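Local coordinates for protein transcriptional regulator, HTH_3 family (Vibrio cholerae, PDB 1Y9Q) that probably binds DNA as a transcription factor, and holds a zinc ion and a D-methionine in its cupin domain, at residues Leu56-Ser61 and Met118-Ala123; Leu124-Tyr129 and Phe156-Pro161; Val132-Met137 and Thr168-Phe173. One frame throughout, in Å; residues are numbered along the deposited sequence.

How the contacts relate
Contact 1 joins helix 53-63 of the helix-turn-helix region to the end of strand 116-119 in the cupin domain. Contacts 2 and 3 lie wholly within the cupin domain. They share strand 127-134 of the five-stranded antiparallel sheet: contact 2 pairs it with strand 153-157, contact 3 with strand 171-178. The centres of contacts 1 and 2 are about 10 Å apart, and both reach the zinc ion and the D-methionine. Contact 3 is about 21 Å from contact 2 and 23 Å from contact 1, between centres. Contact 1 closes before contact 2 opens, while the segments of contacts 2 and 3 alternate. The ligand site therefore lies where the two domains meet.

Contact 1: residues Leu56-Ser61 and Met118-Ala123; sequences LWKIAS and MSSPHA. With ZN (zinc ion), chain B; MED (D-methionine), chain C.
Ser119 and Ser120 lead into the contact, and Ser120 meets the flank of Lys58. Ser119 OG donates to the carboxylate O of D-methionine, which also binds zinc. Ser120 OG rests beside the aliphatic chain of the lysine, 3.6 Å from Lys58 CD. The lysine chain is extended and runs on past the serine. Its NZ forms a salt bridge with Glu143 of the second subunit, so this corner also faces the dimer partner. Pro121 adds little beyond its carbonyl O, which lies near Ser61 OG.

His122 carries the main contact. His122 CE1 lies over one Trp57 face, 3.3 Å from Trp57 CE3, and CE3 in turn lies over a face of the imidazole. With the planes at 36° the pair is oblique. With CG beside the backbone N (chi1 -65°), the ring lies against Trp57 and turns NE2 to the zinc ion, at 2.1 Å. The D-methionine shares the Trp57 face with His122: its CA lies over the indole, and its SD is 3.3 Å from Trp57 NE1. Ser61 OG packs against the histidine backbone, 3.2 Å from His122 CA. This hydroxyl also donates to Trp57 O at 2.7 Å, from above the carbonyl plane. Ser61 N reaches that oxygen from its other face.

At Ala123 a water bridges the two segments. It accepts from Ala123 N and donates to Ser61 OG, each at 2.9 Å.

Glu128, His162 and Tyr164 complete the protein ligands of this cupin metal site, whose pocket is walled on one side by a helix of the helix-turn-helix region.

Contact 2: residues Leu124-Tyr129 and Phe156-Pro161; sequences LGVIEY and FFSDQP. With ZN (zinc ion), chain B; MED (D-methionine), chain C.
Val126 O is gripped twice by Ser158. The backbone N donates at 2.9 Å from close to the carbonyl plane. The hydroxyl OG donates at 2.8 Å from well above it, 75° out of plane. Both donors can share one acceptor because Ser158 OG sits between its own backbone N and carbonyl carbon (chi1 67°). The same hydroxyl is packed against Val126 CG1.

A second clasp lies in the loop before strand 127-134. Gly125 N points almost straight at Asp159 OD2, at 3.1 Å and 178°, and meets the carboxylate from above its plane. Leu124 CD1 lies against the same oxygen. Asp159 is the centre of an inverse gamma turn.

Beyond these loops the chains pair as antiparallel strands. Glu128 and Phe156 form a hydrogen-bonded pair, with Glu128 N giving to Phe156 O at 3.0 Å and Phe156 N to Glu128 O at 2.9 Å. Ile127 and Phe157 form the neighbouring non-hydrogen-bonded pair. Their side chains lie side by side on the opposite face of the sheet, with Ile127 CG1 3.7 Å from Phe157 CD1.

On the face carrying Glu128 and Phe156, Glu128 CB lies over the Phe156 ring in a CH-pi contact, 4.1 Å from its centroid. Phe141 stacks on that ring. The extended glutamate carries OE2 past Ser158 CB to the zinc ion at 2.0 Å. OE1 is too far from the metal for a bond. Glu128 therefore binds zinc through one oxygen, next to the amino N and carboxylate O of D-methionine. It probably offsets part of the zinc charge, while Ser158 and the strand pair help to aim it.

Contact 3: residues Val132-Met137 and Thr168-Phe173; sequences VLEGIM and TEKAVF
A classic beta bulge sets Leu133 and Glu134 opposite the single residue Val172, between strands 127-134 and 171-178 of the five-stranded cupin sheet. Val172 O takes both of their backbone N-H groups from the same face of its plane, from Leu133 N at 2.7 Å and from Glu134 N at 3.1 Å. Val172 N returns a bond to Glu134 O. Val132 and Phe173 form the non-hydrogen-bonded pair on one side of the bulge.

The tight part is the buried side, where Met137 meets Phe173. Met137 is present as selenomethionine. Its chain crosses the phenylalanine at about a right angle and bends at chi3 (-67°), which brings its end over one ring face. SE sits 3.9 Å from the Phe173 ring centroid and CE 3.8 Å. This is a Met-aromatic contact with a CH-pi contact beside it. Ile109 and Leu111 of strand 104-111 also pack on Phe173, and Met137 CB touches Ala171 CB.

The opposite side is looser. Glu134 and Lys170 cross with their chains extended, the carboxylate lying along the lysine methylenes. Glu134 OE1 and Lys170 NZ remain 4.2 Å apart, beyond a salt bridge. A water gives a firm bond to Lys170 O but only a weak one to Glu134 OE2. Leu133 CD1 touches Val172 CG1 near this side.

After the bulge, Gly135, with positive phi, takes the chain close past Thr168 OG1 and Lys170 O. Ile136 CB packs on Thr168 CG2, and Thr168 N gives a long bond to Ile136 O. The threonine hydroxyl works in both directions: OG1 accepts from Ile136 N at 3.1 Å, almost straight at 177°, and donates to Lys170 O at 2.6 Å from above the carbonyl plane.

Contact 1: residues Leu56-Ser61 and Met118-Ala123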
# COMPACT_ATOMS: atom_id res chain seq x y z
N LEU A 56 13.42 2.16 -1.20
CA LEU A 56 14.59 1.72 -0.46
C LEU A 56 14.22 0.58 0.49
O LEU A 56 14.93 -0.43 0.57
CB LEU A 56 15.18 2.86 0.37
CG LEU A 56 16.26 3.74 -0.27
CD1 LEU A 56 15.74 4.35 -1.54
CD2 LEU A 56 16.69 4.81 0.71
N TRP A 57 13.13 0.74 1.22
CA TRP A 57 12.70 -0.31 2.15
C TRP A 57 12.32 -1.57 1.38
O TRP A 57 12.58 -2.69 1.82
CB TRP A 57 11.51 0.15 3.00
CG TRP A 57 11.92 0.95 4.19
CD1 TRP A 57 12.00 2.32 4.28
CD2 TRP A 57 12.35 0.45 5.46
NE1 TRP A 57 12.45 2.69 5.52
CE2 TRP A 57 12.68 1.56 6.26
CE3 TRP A 57 12.49 -0.84 5.99
CZ2 TRP A 57 13.15 1.42 7.57
CZ3 TRP A 57 12.95 -0.98 7.29
CH2 TRP A 57 13.27 0.15 8.07
N LYS A 58 11.72 -1.38 0.21
CA LYS A 58 11.31 -2.51 -0.60
C LYS A 58 12.55 -3.31 -1.02
O LYS A 58 12.55 -4.54 -0.96
CB LYS A 58 10.56 -2.00 -1.83
CG LYS A 58 9.76 -3.06 -2.55
CD LYS A 58 8.76 -2.42 -3.49
CE LYS A 58 7.97 -3.48 -4.23
NZ LYS A 58 7.01 -2.87 -5.17
N ILE A 59 13.60 -2.61 -1.42
CA ILE A 59 14.84 -3.26 -1.84
C ILE A 59 15.53 -3.93 -0.67
O ILE A 59 15.93 -5.09 -0.75
CB ILE A 59 15.79 -2.24 -2.51
CG1 ILE A 59 15.15 -1.70 -3.79
CG2 ILE A 59 17.14 -2.90 -2.81
CD1 ILE A 59 15.92 -0.56 -4.44
N ALA A 60 15.69 -3.19 0.43
CA ALA A 60 16.33 -3.74 1.63
C ALA A 60 15.61 -5.01 2.06
O ALA A 60 16.24 -6.02 2.38
CB ALA A 60 16.32 -2.71 2.76
N SER A 61 14.28 -4.97 2.06
CA SER A 61 13.49 -6.12 2.47
C SER A 61 13.79 -7.35 1.62
O SER A 61 13.97 -8.45 2.14
CB SER A 61 12.00 -5.78 2.40
OG SER A 61 11.67 -4.74 3.31
N MSE A 118 2.68 5.24 2.56
CA MSE A 118 2.32 3.82 2.49
C MSE A 118 3.60 3.04 2.23
O MSE A 118 4.48 3.49 1.49
CB MSE A 118 1.32 3.55 1.38
CG MSE A 118 -0.01 4.27 1.56
SE MSE A 118 -0.77 3.98 3.31
CE MSE A 118 -1.13 2.09 3.14
N SER A 119 3.71 1.86 2.83
CA SER A 119 4.90 1.02 2.67
C SER A 119 4.57 -0.39 2.22
O SER A 119 3.48 -0.90 2.47
CB SER A 119 5.64 0.90 4.01
OG SER A 119 6.08 2.16 4.46
N SER A 120 5.53 -1.02 1.54
CA SER A 120 5.38 -2.40 1.09
C SER A 120 5.76 -3.23 2.31
O SER A 120 6.36 -2.71 3.25
CB SER A 120 6.35 -2.71 -0.05
OG SER A 120 6.07 -1.95 -1.21
N PRO A 121 5.43 -4.52 2.32
CA PRO A 121 5.80 -5.32 3.49
C PRO A 121 7.31 -5.30 3.70
O PRO A 121 8.07 -5.29 2.73
CB PRO A 121 5.31 -6.72 3.11
CG PRO A 121 4.13 -6.44 2.21
CD PRO A 121 4.67 -5.32 1.34
N HIS A 122 7.74 -5.27 4.95
CA HIS A 122 9.17 -5.35 5.22
C HIS A 122 9.43 -6.85 5.26
O HIS A 122 8.50 -7.63 5.08
CB HIS A 122 9.53 -4.68 6.55
CG HIS A 122 9.28 -3.20 6.56
ND1 HIS A 122 9.46 -2.41 5.44
CD2 HIS A 122 8.89 -2.36 7.54
CE1 HIS A 122 9.19 -1.15 5.74
NE2 HIS A 122 8.84 -1.10 7.01
N ALA A 123 10.68 -7.25 5.50
CA ALA A 123 11.01 -8.68 5.53
C ALA A 123 10.22 -9.45 6.58
O ALA A 123 9.78 -8.89 7.58
CB ALA A 123 12.51 -8.86 5.77
ZN ZN B . 7.72 0.43 7.96
N MED C . 9.51 1.56 8.64
CA MED C . 9.77 2.69 7.70
C MED C . 8.79 2.65 6.51
O MED C . 7.92 1.77 6.39
CB MED C . 9.66 4.02 8.48
CG MED C . 9.90 5.33 7.76
SD MED C . 11.67 5.34 7.34
CE MED C . 12.45 5.35 8.89
OXT MED C . 8.88 3.51 5.64
O HOH W 1 12.82 -5.30 5.92

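Contact 2: residues Leu124-Tyr129 and Phe156-Pro161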
# COMPACT_ATOMS: atom_id res chain seq x y z
N LEU A 124 10.05 -10.75 6.33
CA LEU A 124 9.30 -11.62 7.23
C LEU A 124 9.74 -11.49 8.68
O LEU A 124 10.93 -11.53 8.98
CB LEU A 124 9.46 -13.08 6.79
CG LEU A 124 8.73 -14.15 7.61
CD1 LEU A 124 7.22 -13.98 7.47
CD2 LEU A 124 9.16 -15.52 7.13
N GLY A 125 8.78 -11.31 9.58
CA GLY A 125 9.10 -11.21 10.98
C GLY A 125 9.56 -9.85 11.48
O GLY A 125 9.78 -9.69 12.68
N VAL A 126 9.72 -8.88 10.59
CA VAL A 126 10.15 -7.55 11.05
C VAL A 126 9.00 -6.91 11.81
O VAL A 126 7.87 -6.88 11.32
CB VAL A 126 10.57 -6.65 9.88
CG1 VAL A 126 10.92 -5.26 10.39
CG2 VAL A 126 11.78 -7.25 9.18
N ILE A 127 9.30 -6.39 12.99
CA ILE A 127 8.29 -5.77 13.85
C ILE A 127 8.57 -4.28 14.07
O ILE A 127 9.72 -3.87 14.20
CB ILE A 127 8.26 -6.51 15.22
CG1 ILE A 127 7.71 -7.93 15.01
CG2 ILE A 127 7.44 -5.73 16.25
CD1 ILE A 127 7.93 -8.86 16.20
N GLU A 128 7.51 -3.47 14.10
CA GLU A 128 7.69 -2.03 14.33
C GLU A 128 6.98 -1.55 15.57
O GLU A 128 5.90 -2.04 15.91
CB GLU A 128 7.20 -1.22 13.13
CG GLU A 128 8.14 -1.23 11.95
CD GLU A 128 7.69 -0.28 10.86
OE1 GLU A 128 7.36 0.88 11.18
OE2 GLU A 128 7.69 -0.68 9.68
N TYR A 129 7.60 -0.57 16.23
CA TYR A 129 7.05 0.08 17.42
C TYR A 129 6.89 1.55 17.03
O TYR A 129 7.74 2.11 16.34
CB TYR A 129 8.03 0.02 18.59
CG TYR A 129 8.17 -1.35 19.22
CD1 TYR A 129 7.54 -1.64 20.43
CD2 TYR A 129 8.95 -2.33 18.61
CE1 TYR A 129 7.68 -2.89 21.02
CE2 TYR A 129 9.09 -3.59 19.21
CZ TYR A 129 8.46 -3.86 20.41
OH TYR A 129 8.60 -5.08 21.01
N PHE A 156 3.30 -3.41 15.73
CA PHE A 156 2.64 -4.27 14.75
C PHE A 156 3.64 -5.04 13.91
O PHE A 156 4.82 -4.67 13.83
CB PHE A 156 1.75 -3.41 13.84
CG PHE A 156 2.51 -2.41 13.01
CD1 PHE A 156 2.91 -2.72 11.70
CD2 PHE A 156 2.83 -1.16 13.53
CE1 PHE A 156 3.61 -1.79 10.93
CE2 PHE A 156 3.53 -0.23 12.76
CZ PHE A 156 3.92 -0.54 11.46
N PHE A 157 3.18 -6.12 13.29
CA PHE A 157 4.04 -6.91 12.42
C PHE A 157 4.07 -6.13 11.11
O PHE A 157 3.03 -5.92 10.49
CB PHE A 157 3.45 -8.30 12.23
CG PHE A 157 3.49 -9.14 13.47
CD1 PHE A 157 4.69 -9.71 13.89
CD2 PHE A 157 2.35 -9.32 14.25
CE1 PHE A 157 4.76 -10.44 15.07
CE2 PHE A 157 2.41 -10.05 15.43
CZ PHE A 157 3.61 -10.61 15.84
N SER A 158 5.26 -5.69 10.71
CA SER A 158 5.42 -4.88 9.51
C SER A 158 5.63 -5.65 8.21
O SER A 158 5.82 -5.03 7.16
CB SER A 158 6.57 -3.89 9.70
OG SER A 158 7.82 -4.55 9.79
N ASP A 159 5.62 -6.97 8.28
CA ASP A 159 5.78 -7.77 7.07
C ASP A 159 4.42 -7.90 6.39
O ASP A 159 3.97 -9.00 6.03
CB ASP A 159 6.39 -9.15 7.39
CG ASP A 159 5.57 -9.94 8.41
OD1 ASP A 159 4.65 -9.38 9.03
OD2 ASP A 159 5.88 -11.14 8.60
N GLN A 160 3.77 -6.76 6.23
CA GLN A 160 2.46 -6.66 5.60
C GLN A 160 2.32 -5.22 5.12
O GLN A 160 3.06 -4.34 5.57
CB GLN A 160 1.34 -6.95 6.60
CG GLN A 160 1.25 -5.93 7.74
CD GLN A 160 0.04 -6.14 8.62
OE1 GLN A 160 -1.09 -6.16 8.14
NE2 GLN A 160 0.27 -6.32 9.92
N PRO A 161 1.38 -4.96 4.20
CA PRO A 161 1.22 -3.58 3.74
C PRO A 161 0.90 -2.73 4.96
O PRO A 161 0.06 -3.11 5.78
CB PRO A 161 0.03 -3.68 2.78
CG PRO A 161 0.17 -5.06 2.21
CD PRO A 161 0.49 -5.87 3.45
ZN ZN B . 7.72 0.43 7.96
N MED C . 9.51 1.56 8.64
CA MED C . 9.77 2.69 7.70
C MED C . 8.79 2.65 6.51
O MED C . 7.92 1.77 6.39
CB MED C . 9.66 4.02 8.48
CG MED C . 9.90 5.33 7.76
SD MED C . 11.67 5.34 7.34
CE MED C . 12.45 5.35 8.89
OXT MED C . 8.88 3.51 5.64

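Contact 3: residues Val132-Met137 and Thr168-Phe173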
# COMPACT_ATOMS: atom_id res chain seq x y z
N VAL A 132 4.17 8.30 19.49
CA VAL A 132 3.92 9.65 19.02
C VAL A 132 4.50 10.71 19.95
O VAL A 132 4.12 10.80 21.12
CB VAL A 132 2.41 9.90 18.83
CG1 VAL A 132 2.19 11.26 18.18
CG2 VAL A 132 1.80 8.80 17.97
N LEU A 133 5.42 11.51 19.43
CA LEU A 133 6.05 12.56 20.22
C LEU A 133 5.27 13.88 20.12
O LEU A 133 5.22 14.65 21.09
CB LEU A 133 7.49 12.79 19.74
CG LEU A 133 8.41 11.56 19.77
CD1 LEU A 133 9.79 11.94 19.26
CD2 LEU A 133 8.50 11.02 21.20
N GLU A 134 4.67 14.12 18.96
CA GLU A 134 3.92 15.35 18.75
C GLU A 134 2.83 15.20 17.70
O GLU A 134 3.00 14.49 16.71
CB GLU A 134 4.87 16.46 18.30
CG GLU A 134 4.22 17.83 18.18
CD GLU A 134 5.02 18.79 17.33
OE1 GLU A 134 6.26 18.87 17.53
OE2 GLU A 134 4.42 19.47 16.47
N GLY A 135 1.70 15.86 17.94
CA GLY A 135 0.59 15.82 17.00
C GLY A 135 -0.27 14.58 17.04
O GLY A 135 -0.25 13.79 17.99
N ILE A 136 -1.05 14.42 15.98
CA ILE A 136 -1.96 13.29 15.83
C ILE A 136 -1.59 12.60 14.51
O ILE A 136 -1.38 13.26 13.50
CB ILE A 136 -3.43 13.76 15.77
CG1 ILE A 136 -3.82 14.40 17.11
CG2 ILE A 136 -4.35 12.59 15.44
CD1 ILE A 136 -5.21 15.00 17.11
N MSE A 137 -1.51 11.28 14.54
CA MSE A 137 -1.16 10.52 13.34
C MSE A 137 -1.96 9.22 13.31
O MSE A 137 -2.62 8.88 14.28
CB MSE A 137 0.33 10.20 13.36
CG MSE A 137 0.69 9.07 14.33
SE MSE A 137 2.51 8.50 14.19
CE MSE A 137 2.45 7.72 12.41
N THR A 168 -2.73 15.80 11.91
CA THR A 168 -2.54 17.23 12.12
C THR A 168 -1.52 17.54 11.03
O THR A 168 -0.88 16.62 10.53
CB THR A 168 -1.95 17.53 13.51
OG1 THR A 168 -0.87 16.61 13.79
CG2 THR A 168 -3.01 17.39 14.59
N GLU A 169 -1.37 18.81 10.66
CA GLU A 169 -0.42 19.14 9.60
C GLU A 169 0.96 18.55 9.87
O GLU A 169 1.66 18.13 8.94
CB GLU A 169 -0.30 20.65 9.43
CG GLU A 169 -1.54 21.30 8.83
CD GLU A 169 -2.06 20.55 7.62
OE1 GLU A 169 -1.26 20.27 6.70
OE2 GLU A 169 -3.27 20.24 7.59
N LYS A 170 1.36 18.54 11.13
CA LYS A 170 2.66 18.00 11.51
C LYS A 170 2.51 16.95 12.60
O LYS A 170 1.64 17.04 13.45
CB LYS A 170 3.57 19.13 12.00
CG LYS A 170 4.91 18.65 12.56
CD LYS A 170 5.75 19.81 13.05
CE LYS A 170 7.08 19.33 13.62
NZ LYS A 170 7.96 20.44 14.06
N ALA A 171 3.38 15.94 12.54
CA ALA A 171 3.38 14.87 13.53
C ALA A 171 4.79 14.32 13.58
O ALA A 171 5.45 14.19 12.55
CB ALA A 171 2.41 13.78 13.14
N VAL A 172 5.26 14.02 14.78
CA VAL A 172 6.59 13.48 14.98
C VAL A 172 6.43 12.22 15.81
O VAL A 172 5.67 12.20 16.78
CB VAL A 172 7.49 14.47 15.75
CG1 VAL A 172 8.88 13.87 15.92
CG2 VAL A 172 7.56 15.79 15.00
N PHE A 173 7.13 11.16 15.43
CA PHE A 173 7.03 9.91 16.17
C PHE A 173 8.32 9.11 16.14
O PHE A 173 9.10 9.22 15.19
CB PHE A 173 5.87 9.05 15.63
CG PHE A 173 6.05 8.59 14.20
CD1 PHE A 173 6.50 7.30 13.93
CD2 PHE A 173 5.73 9.43 13.14
CE1 PHE A 173 6.63 6.85 12.61
CE2 PHE A 173 5.85 8.99 11.82
CZ PHE A 173 6.30 7.69 11.56
O HOH W 2 1.33 19.09 15.38